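Local coordinates for lipase chaperone (Burkholderia glumae, PDB 2ES4), which helps the extracellular lipase to fold as it passes through the periplasm, acting as a lipase-specific foldase, at residues 176-179 with 185-188; 237-242 with 258-263; 284-289 with 313-318. All blocks are in the same frame, centred on the assembly; numbering follows the deposited sequence.

Contact 1 (176-179 with 185-188); sequences WAEP and QRRQ
Arg186 reaches back along the surface of its own helix to Glu178, eight residues earlier in the chain. From CB its CG swings beside the backbone N, anti to the carbonyl carbon (chi1 -46°), and the chain then runs extended to NE. Only the guanidinium meets the other segment. CZ comes within 3.9 Å of Glu178 OE1, and NH2 touches that same oxygen at 2.6 Å, an in-plane approach to the guanidinium edge. The pair is a salt bridge between residues two helical turns apart, an i to i+8 spacing in helix 177-198, with Glu178 in the first turn. The NH2 hydrogen of Arg186 points poorly at Glu178 OE1, 115° at the hydrogen, so the hydrogen bond is weak. The carboxylate and guanidinium planes lie 41° apart rather than flat together, and Glu178 OE2 stays 3.6 Å from Arg186 NH2: one oxygen meets one nitrogen, without a two-point grip. Both residues sit on the outer surface of the helix. Around them, Ala177 and Gln188 pack on helix 155-172, and Gln188 also hydrogen-bonds through NE2 to the backbone of the other protein chain in the assembly.

Contact 2 (237-242 with 258-263); sequences VTKIAD and AQTLGP
Lys239 and Leu261 meet where helix 221-245 passes the turn between helix 250-258 and helix 263-294, and carbon contacts do most of the work. Leu261 splits its two methyls between neighbouring helix residues: CD1 lies 4.2 Å from Ile240 CG1, while CD2 is 4.3 Å from Lys239 CD. Ile240 carries the buried side of this patch, packing also on Met253, Ile257 and Met272, and on an apolar side chain of the other protein chain.

The closer approach is made by Lys239 and Thr260, which reach toward each other tip to tip. In the lysine, the bend at chi3 (70°) brings CE, rather than the ammonium, up against the threonine, and the one at chi4 (63°) turns NZ past it. CE sits 3.4 Å from Thr260 OG1 and 3.5 Å from Thr260 CB, the latter tighter than usual for two carbons. NZ comes past the methyl, 3.9 Å from Thr260 CG2.

As for polar interactions, no hydrogen bond crosses between the two segments. Thr260 OG1 turns instead to the end of its own preceding helix, where its single hydroxyl hydrogen can serve the carbonyl oxygen of either Gln256 or Ile257. The turn ends at Gly262, the N-cap of helix 263-294.

Chemically, the turn between the two helices is held against helix 221-245 by dispersion, with a hydroxyl already engaged at its own helix end; the CE hydrogens of Lys239, probably polarised by the nearby ammonium, may add a weak electrostatic term where they face that oxygen.

Contact 3 (284-289 with 313-318); sequences QAYAAE and QTFTAP
Phe315 drives its ring edge over one face of Tyr286, with CE2 3.4 Å from Tyr286 CG. The neighbouring atom, Phe315 CZ, leans on the base of the same side chain, 3.6 Å from Tyr286 CB. The overlap is therefore displaced from the middle of the tyrosine ring toward the rim where it joins its CB. With planes at 71° and ring centroids 5.2 Å apart, this is an edge-to-face, T-shaped aromatic pair, in which the phenylalanine supplies the edge and the tyrosine the face. Tyr286 CB points toward 313-318, and with CG roughly anti to the backbone N (chi1 152°) the ring runs on past the phenylalanine instead of pointing at it, so that Phe315 CE2 meets its face close to CG.

The pair joins helix 263-294 to the end of helix 300-314, since Phe315 is the first residue to leave the helical course. The result is part of an all-helical cluster completed by helix 320-328: Phe315 also packs on Ala324 and meets the ring of Trp279, while Ile307 and Leu310 lie against Tyr286.

Thr314 fills in beside the two rings. Its methyl CG2 is 4.1 Å from Tyr286 CB and also covers a face of the adjoining Phe315, 3.9 Å above the centre of that ring. Both hydroxyls find partners beyond these segments. Thr314 OG1 is hydrogen-bonded to the carbonyl oxygen of Leu310, one turn back in its helix, and Tyr286 OH, at the far end of the ring from the phenylalanine, is hydrogen-bonded to Asp328 OD2, tying in the last helix.

Overall arrangement
The three contacts follow one another along an elongated, all-helical chain, each closing before the next opens. Contacts 1 and 3 lie on opposite sides of the chain's centre, their own centres 56 Å apart, and contact 2 is 38 Å from contact 1 and 31 Å from contact 3, centre to centre. None touches another; even contacts 2 and 3 leave about 20 Å between nearest atoms. Helix 263-294 links those two: 258-263 leads into it and 284-289 lies further along it. Contact 1 lies at the surface; contact 3, farthest from the chain's centre, is buried. Residues of all three reach the other protein chain, consistent with a foldase that embraces its client over a long span.

Contact 1 (176-179 with 185-188)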
ATOM      1  N   TRP B 176     -26.083 -16.266   6.929  1.00 53.07           N
ATOM      2  CA  TRP B 176     -24.749 -15.708   7.077  1.00 53.10           C
ATOM      3  C   TRP B 176     -24.383 -14.644   6.053  1.00 53.49           C
ATOM      4  O   TRP B 176     -23.315 -14.038   6.151  1.00 53.46           O
ATOM      5  CB  TRP B 176     -23.675 -16.790   7.091  1.00 52.28           C
ATOM      6  CG  TRP B 176     -23.760 -17.704   8.259  1.00 51.44           C
ATOM      7  CD1 TRP B 176     -24.466 -18.868   8.331  1.00 50.99           C
ATOM      8  CD2 TRP B 176     -23.124 -17.539   9.529  1.00 51.09           C
ATOM      9  NE1 TRP B 176     -24.316 -19.444   9.567  1.00 50.62           N
ATOM     10  CE2 TRP B 176     -23.499 -18.657  10.328  1.00 50.93           C
ATOM     11  CE3 TRP B 176     -22.270 -16.564  10.076  1.00 50.99           C
ATOM     12  CZ2 TRP B 176     -23.043 -18.825  11.654  1.00 50.88           C
ATOM     13  CZ3 TRP B 176     -21.816 -16.731  11.387  1.00 50.93           C
ATOM     14  CH2 TRP B 176     -22.205 -17.859  12.165  1.00 51.02           C
ATOM     15  N   ALA B 177     -25.290 -14.356   5.125  1.00 52.81           N
ATOM     16  CA  ALA B 177     -25.052 -13.343   4.095  1.00 52.46           C
ATOM     17  C   ALA B 177     -24.879 -11.956   4.694  1.00 52.61           C
ATOM     18  O   ALA B 177     -24.024 -11.184   4.253  1.00 52.45           O
ATOM     19  CB  ALA B 177     -26.177 -13.330   3.116  1.00 51.70           C
ATOM     20  N   GLU B 178     -25.669 -11.674   5.729  1.00 52.11           N
ATOM     21  CA  GLU B 178     -25.617 -10.398   6.421  1.00 51.99           C
ATOM     22  C   GLU B 178     -24.303 -10.153   7.172  1.00 50.81           C
ATOM     23  O   GLU B 178     -23.652  -9.133   6.953  1.00 50.26           O
ATOM     24  CB  GLU B 178     -26.832 -10.225   7.363  1.00 53.66           C
ATOM     25  CG  GLU B 178     -26.745  -9.032   8.323  1.00 55.57           C
ATOM     26  CD  GLU B 178     -26.740  -7.697   7.596  1.00 56.54           C
ATOM     27  OE1 GLU B 178     -26.496  -6.678   8.261  1.00 56.39           O
ATOM     28  OE2 GLU B 178     -26.978  -7.660   6.366  1.00 57.15           O
ATOM     29  N   PRO B 179     -23.909 -11.067   8.081  1.00 49.79           N
ATOM     30  CA  PRO B 179     -22.661 -10.852   8.808  1.00 48.68           C
ATOM     31  C   PRO B 179     -21.428 -10.908   7.912  1.00 47.06           C
ATOM     32  O   PRO B 179     -20.452 -10.225   8.171  1.00 46.09           O
ATOM     33  CB  PRO B 179     -22.686 -11.980   9.829  1.00 49.17           C
ATOM     34  CG  PRO B 179     -23.390 -13.037   9.163  1.00 50.38           C
ATOM     35  CD  PRO B 179     -24.532 -12.316   8.557  1.00 49.80           C
ATOM     36  N   GLN B 185     -21.103  -4.402   1.695  1.00 52.53           N
ATOM     37  CA  GLN B 185     -22.130  -3.937   0.770  1.00 53.69           C
ATOM     38  C   GLN B 185     -22.447  -2.461   0.931  1.00 53.52           C
ATOM     39  O   GLN B 185     -22.436  -1.723  -0.046  1.00 53.59           O
ATOM     40  CB  GLN B 185     -23.413  -4.751   0.939  1.00 54.15           C
ATOM     41  CG  GLN B 185     -23.351  -6.158   0.351  1.00 57.06           C
ATOM     42  CD  GLN B 185     -23.418  -6.190  -1.169  1.00 58.12           C
ATOM     43  OE1 GLN B 185     -23.258  -7.245  -1.778  1.00 58.37           O
ATOM     44  NE2 GLN B 185     -23.672  -5.042  -1.785  1.00 58.92           N
ATOM     45  N   ARG B 186     -22.650  -2.029   2.175  1.00 53.50           N
ATOM     46  CA  ARG B 186     -22.960  -0.630   2.488  1.00 53.64           C
ATOM     47  C   ARG B 186     -21.812   0.270   2.064  1.00 52.66           C
ATOM     48  O   ARG B 186     -22.019   1.208   1.301  1.00 53.23           O
ATOM     49  CB  ARG B 186     -23.192  -0.441   3.982  1.00 54.87           C
ATOM     50  CG  ARG B 186     -24.075  -1.472   4.596  1.00 57.56           C
ATOM     51  CD  ARG B 186     -24.286  -1.229   6.084  1.00 59.23           C
ATOM     52  NE  ARG B 186     -24.562  -2.466   6.820  1.00 61.72           N
ATOM     53  CZ  ARG B 186     -25.554  -3.315   6.554  1.00 62.67           C
ATOM     54  NH1 ARG B 186     -26.405  -3.088   5.558  1.00 63.60           N
ATOM     55  NH2 ARG B 186     -25.684  -4.414   7.275  1.00 63.23           N
ATOM     56  N   ARG B 187     -20.604  -0.077   2.514  1.00 51.05           N
ATOM     57  CA  ARG B 187     -19.375   0.658   2.206  1.00 49.68           C
ATOM     58  C   ARG B 187     -19.263   0.959   0.711  1.00 49.53           C
ATOM     59  O   ARG B 187     -19.165   2.121   0.315  1.00 49.10           O
ATOM     60  CB  ARG B 187     -18.161  -0.160   2.660  1.00 48.45           C
ATOM     61  CG  ARG B 187     -16.810   0.541   2.539  1.00 47.21           C
ATOM     62  CD  ARG B 187     -15.672  -0.366   2.999  1.00 44.50           C
ATOM     63  NE  ARG B 187     -15.363  -1.442   2.048  1.00 41.40           N
ATOM     64  CZ  ARG B 187     -14.618  -2.511   2.333  1.00 36.64           C
ATOM     65  NH1 ARG B 187     -14.106  -2.666   3.547  1.00 41.75           N
ATOM     66  NH2 ARG B 187     -14.357  -3.415   1.402  1.00 20.26           N
ATOM     67  N   GLN B 188     -19.379  -0.089  -0.105  1.00 48.69           N
ATOM     68  CA  GLN B 188     -19.287   0.035  -1.555  1.00 49.05           C
ATOM     69  C   GLN B 188     -20.431   0.829  -2.166  1.00 49.89           C
ATOM     70  O   GLN B 188     -20.183   1.793  -2.883  1.00 49.01           O
ATOM     71  CB  GLN B 188     -19.208  -1.339  -2.206  1.00 49.09           C
ATOM     72  CG  GLN B 188     -17.980  -2.138  -1.826  1.00 49.28           C
ATOM     73  CD  GLN B 188     -17.972  -3.515  -2.453  1.00 50.35           C
ATOM     74  OE1 GLN B 188     -18.870  -4.323  -2.215  1.00 52.32           O
ATOM     75  NE2 GLN B 188     -16.958  -3.790  -3.262  1.00 50.63           N
TER

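Contact 2 (237-242 with 258-263)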
ATOM      1  N   VAL B 237      -2.030  15.306  13.961  1.00 25.66           N
ATOM      2  CA  VAL B 237      -0.834  15.346  13.120  1.00 25.51           C
ATOM      3  C   VAL B 237      -0.871  16.610  12.256  1.00 25.64           C
ATOM      4  O   VAL B 237       0.138  17.303  12.126  1.00 23.46           O
ATOM      5  CB  VAL B 237      -0.748  14.099  12.204  1.00 26.68           C
ATOM      6  CG1 VAL B 237       0.432  14.199  11.257  1.00 27.88           C
ATOM      7  CG2 VAL B 237      -0.647  12.848  13.041  1.00 25.13           C
ATOM      8  N   THR B 238      -2.047  16.921  11.707  1.00 26.96           N
ATOM      9  CA  THR B 238      -2.224  18.101  10.860  1.00 28.21           C
ATOM     10  C   THR B 238      -1.944  19.410  11.599  1.00 29.37           C
ATOM     11  O   THR B 238      -1.405  20.344  11.005  1.00 29.12           O
ATOM     12  CB  THR B 238      -3.641  18.156  10.249  1.00 30.82           C
ATOM     13  OG1 THR B 238      -3.866  16.978   9.467  1.00 31.35           O
ATOM     14  CG2 THR B 238      -3.816  19.377   9.353  1.00 30.17           C
ATOM     15  N   LYS B 239      -2.288  19.471  12.886  1.00 28.34           N
ATOM     16  CA  LYS B 239      -2.045  20.679  13.676  1.00 28.97           C
ATOM     17  C   LYS B 239      -0.552  20.971  13.758  1.00 27.11           C
ATOM     18  O   LYS B 239      -0.128  22.119  13.620  1.00 26.22           O
ATOM     19  CB  LYS B 239      -2.602  20.535  15.084  1.00 31.40           C
ATOM     20  CG  LYS B 239      -4.105  20.334  15.142  1.00 35.82           C
ATOM     21  CD  LYS B 239      -4.609  20.335  16.561  1.00 39.28           C
ATOM     22  CE  LYS B 239      -4.486  21.713  17.111  1.00 41.76           C
ATOM     23  NZ  LYS B 239      -5.312  22.726  16.421  1.00 44.81           N
ATOM     24  N   ILE B 240       0.237  19.909  13.922  1.00 23.72           N
ATOM     25  CA  ILE B 240       1.688  20.030  13.997  1.00 23.64           C
ATOM     26  C   ILE B 240       2.235  20.447  12.632  1.00 24.34           C
ATOM     27  O   ILE B 240       3.028  21.389  12.543  1.00 23.38           O
ATOM     28  CB  ILE B 240       2.344  18.705  14.442  1.00 21.70           C
ATOM     29  CG1 ILE B 240       1.859  18.330  15.845  1.00 22.75           C
ATOM     30  CG2 ILE B 240       3.867  18.829  14.424  1.00 20.67           C
ATOM     31  CD1 ILE B 240       2.380  17.004  16.360  1.00 20.99           C
ATOM     32  N   ALA B 241       1.765  19.776  11.579  1.00 24.42           N
ATOM     33  CA  ALA B 241       2.195  20.063  10.210  1.00 25.24           C
ATOM     34  C   ALA B 241       1.920  21.506   9.813  1.00 27.56           C
ATOM     35  O   ALA B 241       2.777  22.157   9.218  1.00 28.23           O
ATOM     36  CB  ALA B 241       1.525  19.116   9.231  1.00 24.42           C
ATOM     37  N   ASP B 242       0.751  22.017  10.204  1.00 28.64           N
ATOM     38  CA  ASP B 242       0.364  23.396   9.903  1.00 30.27           C
ATOM     39  C   ASP B 242       1.292  24.419  10.549  1.00 30.39           C
ATOM     40  O   ASP B 242       1.647  25.418   9.920  1.00 29.18           O
ATOM     41  CB  ASP B 242      -1.079  23.673  10.332  1.00 34.35           C
ATOM     42  CG  ASP B 242      -2.104  22.947   9.475  1.00 38.10           C
ATOM     43  OD1 ASP B 242      -1.844  22.710   8.273  1.00 39.75           O
ATOM     44  OD2 ASP B 242      -3.181  22.610  10.010  1.00 40.52           O
ATOM     45  N   ALA B 258       0.652  22.841  23.097  1.00 22.71           N
ATOM     46  CA  ALA B 258       0.359  22.614  24.514  1.00 25.00           C
ATOM     47  C   ALA B 258      -1.084  22.876  24.877  1.00 25.41           C
ATOM     48  O   ALA B 258      -1.653  22.162  25.707  1.00 27.03           O
ATOM     49  CB  ALA B 258       1.271  23.433  25.389  1.00 24.02           C
ATOM     50  N   GLN B 259      -1.689  23.859  24.214  1.00 25.86           N
ATOM     51  CA  GLN B 259      -3.079  24.201  24.486  1.00 28.02           C
ATOM     52  C   GLN B 259      -4.100  23.469  23.623  1.00 27.26           C
ATOM     53  O   GLN B 259      -5.278  23.831  23.608  1.00 25.04           O
ATOM     54  CB  GLN B 259      -3.295  25.714  24.422  1.00 31.86           C
ATOM     55  CG  GLN B 259      -3.006  26.351  23.079  1.00 37.00           C
ATOM     56  CD  GLN B 259      -3.304  27.828  23.068  1.00 41.09           C
ATOM     57  OE1 GLN B 259      -2.813  28.580  23.913  1.00 43.53           O
ATOM     58  NE2 GLN B 259      -4.116  28.262  22.109  1.00 43.93           N
ATOM     59  N   THR B 260      -3.643  22.461  22.877  1.00 25.79           N
ATOM     60  CA  THR B 260      -4.534  21.672  22.036  1.00 25.54           C
ATOM     61  C   THR B 260      -4.302  20.178  22.232  1.00 24.70           C
ATOM     62  O   THR B 260      -5.230  19.444  22.574  1.00 26.42           O
ATOM     63  CB  THR B 260      -4.402  22.029  20.556  1.00 27.92           C
ATOM     64  OG1 THR B 260      -3.032  21.932  20.141  1.00 30.26           O
ATOM     65  CG2 THR B 260      -4.926  23.442  20.269  1.00 29.98           C
ATOM     66  N   LEU B 261      -3.058  19.737  22.060  1.00 21.88           N
ATOM     67  CA  LEU B 261      -2.713  18.324  22.221  1.00 22.13           C
ATOM     68  C   LEU B 261      -2.151  17.966  23.586  1.00 21.05           C
ATOM     69  O   LEU B 261      -2.051  16.785  23.927  1.00 23.36           O
ATOM     70  CB  LEU B 261      -1.729  17.884  21.134  1.00 21.55           C
ATOM     71  CG  LEU B 261      -2.169  18.070  19.680  1.00 23.12           C
ATOM     72  CD1 LEU B 261      -1.101  17.508  18.755  1.00 20.44           C
ATOM     73  CD2 LEU B 261      -3.503  17.373  19.451  1.00 23.78           C
ATOM     74  N   GLY B 262      -1.786  18.978  24.367  1.00 22.27           N
ATOM     75  CA  GLY B 262      -1.234  18.718  25.683  1.00 20.76           C
ATOM     76  C   GLY B 262       0.260  18.965  25.736  1.00 22.83           C
ATOM     77  O   GLY B 262       0.929  18.948  24.690  1.00 21.43           O
ATOM     78  N   PRO B 263       0.825  19.167  26.943  1.00 22.67           N
ATOM     79  CA  PRO B 263       2.258  19.425  27.144  1.00 23.12           C
ATOM     80  C   PRO B 263       3.249  18.348  26.695  1.00 23.29           C
ATOM     81  O   PRO B 263       4.370  18.680  26.298  1.00 21.63           O
ATOM     82  CB  PRO B 263       2.346  19.705  28.644  1.00 24.84           C
ATOM     83  CG  PRO B 263       1.224  18.930  29.187  1.00 27.03           C
ATOM     84  CD  PRO B 263       0.115  19.178  28.237  1.00 24.71           C
TER

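Contact 3 (284-289 with 313-318)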
ATOM      1  N   GLN B 284      23.494  23.465   5.850  1.00 20.97           N
ATOM      2  CA  GLN B 284      23.913  24.708   5.203  1.00 23.77           C
ATOM      3  C   GLN B 284      25.409  24.977   5.369  1.00 23.02           C
ATOM      4  O   GLN B 284      26.051  25.486   4.447  1.00 23.84           O
ATOM      5  CB  GLN B 284      23.102  25.895   5.714  1.00 22.97           C
ATOM      6  CG  GLN B 284      21.643  25.878   5.281  1.00 29.51           C
ATOM      7  N   ALA B 285      25.964  24.605   6.525  1.00 22.43           N
ATOM      8  CA  ALA B 285      27.399  24.785   6.790  1.00 22.86           C
ATOM      9  C   ALA B 285      28.178  23.815   5.912  1.00 23.07           C
ATOM     10  O   ALA B 285      29.185  24.182   5.302  1.00 21.85           O
ATOM     11  CB  ALA B 285      27.714  24.540   8.251  1.00 24.36           C
ATOM     12  N   TYR B 286      27.664  22.592   5.808  1.00 20.37           N
ATOM     13  CA  TYR B 286      28.269  21.575   4.969  1.00 19.92           C
ATOM     14  C   TYR B 286      28.228  22.043   3.508  1.00 20.25           C
ATOM     15  O   TYR B 286      29.205  21.875   2.782  1.00 20.47           O
ATOM     16  CB  TYR B 286      27.518  20.251   5.125  1.00 19.55           C
ATOM     17  CG  TYR B 286      27.581  19.350   3.911  1.00 17.90           C
ATOM     18  CD1 TYR B 286      28.758  18.648   3.592  1.00 19.17           C
ATOM     19  CD2 TYR B 286      26.489  19.267   3.024  1.00 18.10           C
ATOM     20  CE1 TYR B 286      28.847  17.898   2.411  1.00 19.39           C
ATOM     21  CE2 TYR B 286      26.567  18.526   1.846  1.00 18.21           C
ATOM     22  CZ  TYR B 286      27.747  17.849   1.546  1.00 19.44           C
ATOM     23  OH  TYR B 286      27.829  17.124   0.389  1.00 21.89           O
ATOM     24  N   ALA B 287      27.077  22.571   3.088  1.00 19.92           N
ATOM     25  CA  ALA B 287      26.883  23.048   1.715  1.00 21.86           C
ATOM     26  C   ALA B 287      27.949  24.041   1.263  1.00 23.15           C
ATOM     27  O   ALA B 287      28.365  24.009   0.105  1.00 23.51           O
ATOM     28  CB  ALA B 287      25.503  23.644   1.544  1.00 21.27           C
ATOM     29  N   ALA B 288      28.407  24.891   2.182  1.00 24.23           N
ATOM     30  CA  ALA B 288      29.456  25.869   1.876  1.00 24.89           C
ATOM     31  C   ALA B 288      30.781  25.157   1.609  1.00 25.54           C
ATOM     32  O   ALA B 288      31.515  25.525   0.688  1.00 24.50           O
ATOM     33  CB  ALA B 288      29.614  26.860   3.005  1.00 23.87           C
ATOM     34  N   GLU B 289      31.052  24.112   2.392  1.00 25.36           N
ATOM     35  CA  GLU B 289      32.266  23.311   2.242  1.00 26.28           C
ATOM     36  C   GLU B 289      32.198  22.466   0.981  1.00 25.28           C
ATOM     37  O   GLU B 289      33.205  22.274   0.295  1.00 24.12           O
ATOM     38  CB  GLU B 289      32.474  22.410   3.461  1.00 28.92           C
ATOM     39  CG  GLU B 289      33.068  23.103   4.669  1.00 35.48           C
ATOM     40  CD  GLU B 289      34.479  23.594   4.417  1.00 39.52           C
ATOM     41  OE1 GLU B 289      34.626  24.752   3.974  1.00 41.73           O
ATOM     42  OE2 GLU B 289      35.436  22.822   4.641  1.00 42.83           O
ATOM     43  N   GLN B 313      32.400  12.438   6.571  1.00 25.69           N
ATOM     44  CA  GLN B 313      33.101  12.973   7.734  1.00 26.03           C
ATOM     45  C   GLN B 313      32.262  13.970   8.519  1.00 24.48           C
ATOM     46  O   GLN B 313      32.405  14.087   9.737  1.00 23.53           O
ATOM     47  CB  GLN B 313      34.411  13.635   7.310  1.00 28.84           C
ATOM     48  CG  GLN B 313      35.354  12.716   6.553  1.00 34.68           C
ATOM     49  CD  GLN B 313      36.572  13.438   6.019  1.00 38.43           C
ATOM     50  OE1 GLN B 313      36.463  14.479   5.366  1.00 42.00           O
ATOM     51  NE2 GLN B 313      37.746  12.883   6.287  1.00 42.65           N
ATOM     52  N   THR B 314      31.371  14.664   7.816  1.00 21.79           N
ATOM     53  CA  THR B 314      30.510  15.682   8.416  1.00 21.06           C
ATOM     54  C   THR B 314      29.251  15.131   9.092  1.00 20.72           C
ATOM     55  O   THR B 314      28.829  15.638  10.137  1.00 20.32           O
ATOM     56  CB  THR B 314      30.092  16.728   7.346  1.00 21.94           C
ATOM     57  OG1 THR B 314      31.267  17.275   6.731  1.00 21.95           O
ATOM     58  CG2 THR B 314      29.288  17.863   7.960  1.00 21.76           C
ATOM     59  N   PHE B 315      28.633  14.138   8.466  1.00 19.01           N
ATOM     60  CA  PHE B 315      27.404  13.546   8.973  1.00 19.11           C
ATOM     61  C   PHE B 315      27.672  12.114   9.386  1.00 19.13           C
ATOM     62  O   PHE B 315      27.711  11.210   8.546  1.00 19.41           O
ATOM     63  CB  PHE B 315      26.333  13.594   7.886  1.00 19.10           C
ATOM     64  CG  PHE B 315      26.035  14.972   7.393  1.00 21.04           C
ATOM     65  CD1 PHE B 315      25.275  15.862   8.173  1.00 20.25           C
ATOM     66  CD2 PHE B 315      26.531  15.402   6.153  1.00 21.23           C
ATOM     67  CE1 PHE B 315      25.011  17.173   7.722  1.00 21.34           C
ATOM     68  CE2 PHE B 315      26.275  16.703   5.695  1.00 19.87           C
ATOM     69  CZ  PHE B 315      25.516  17.591   6.478  1.00 20.99           C
ATOM     70  N   THR B 316      27.877  11.915  10.685  1.00 17.30           N
ATOM     71  CA  THR B 316      28.184  10.593  11.205  1.00 19.44           C
ATOM     72  C   THR B 316      27.065   9.893  11.960  1.00 21.15           C
ATOM     73  O   THR B 316      27.203   8.725  12.339  1.00 21.74           O
ATOM     74  CB  THR B 316      29.467  10.614  12.028  1.00 18.75           C
ATOM     75  OG1 THR B 316      29.354  11.571  13.083  1.00 19.30           O
ATOM     76  CG2 THR B 316      30.664  10.978  11.137  1.00 20.73           C
ATOM     77  N   ALA B 317      25.963  10.606  12.200  1.00 19.06           N
ATOM     78  CA  ALA B 317      24.791   9.995  12.834  1.00 21.27           C
ATOM     79  C   ALA B 317      24.260   9.087  11.722  1.00 23.07           C
ATOM     80  O   ALA B 317      24.197   9.518  10.562  1.00 21.86           O
ATOM     81  CB  ALA B 317      23.751  11.046  13.186  1.00 19.92           C
ATOM     82  N   PRO B 318      23.936   7.814  12.034  1.00 22.59           N
ATOM     83  CA  PRO B 318      23.429   6.899  11.003  1.00 22.52           C
ATOM     84  C   PRO B 318      22.289   7.456  10.145  1.00 21.53           C
ATOM     85  O   PRO B 318      21.323   8.018  10.664  1.00 20.56           O
ATOM     86  CB  PRO B 318      22.982   5.695  11.816  1.00 23.37           C
ATOM     87  CG  PRO B 318      23.976   5.682  12.943  1.00 22.58           C
ATOM     88  CD  PRO B 318      24.021   7.125  13.340  1.00 24.17           C
TER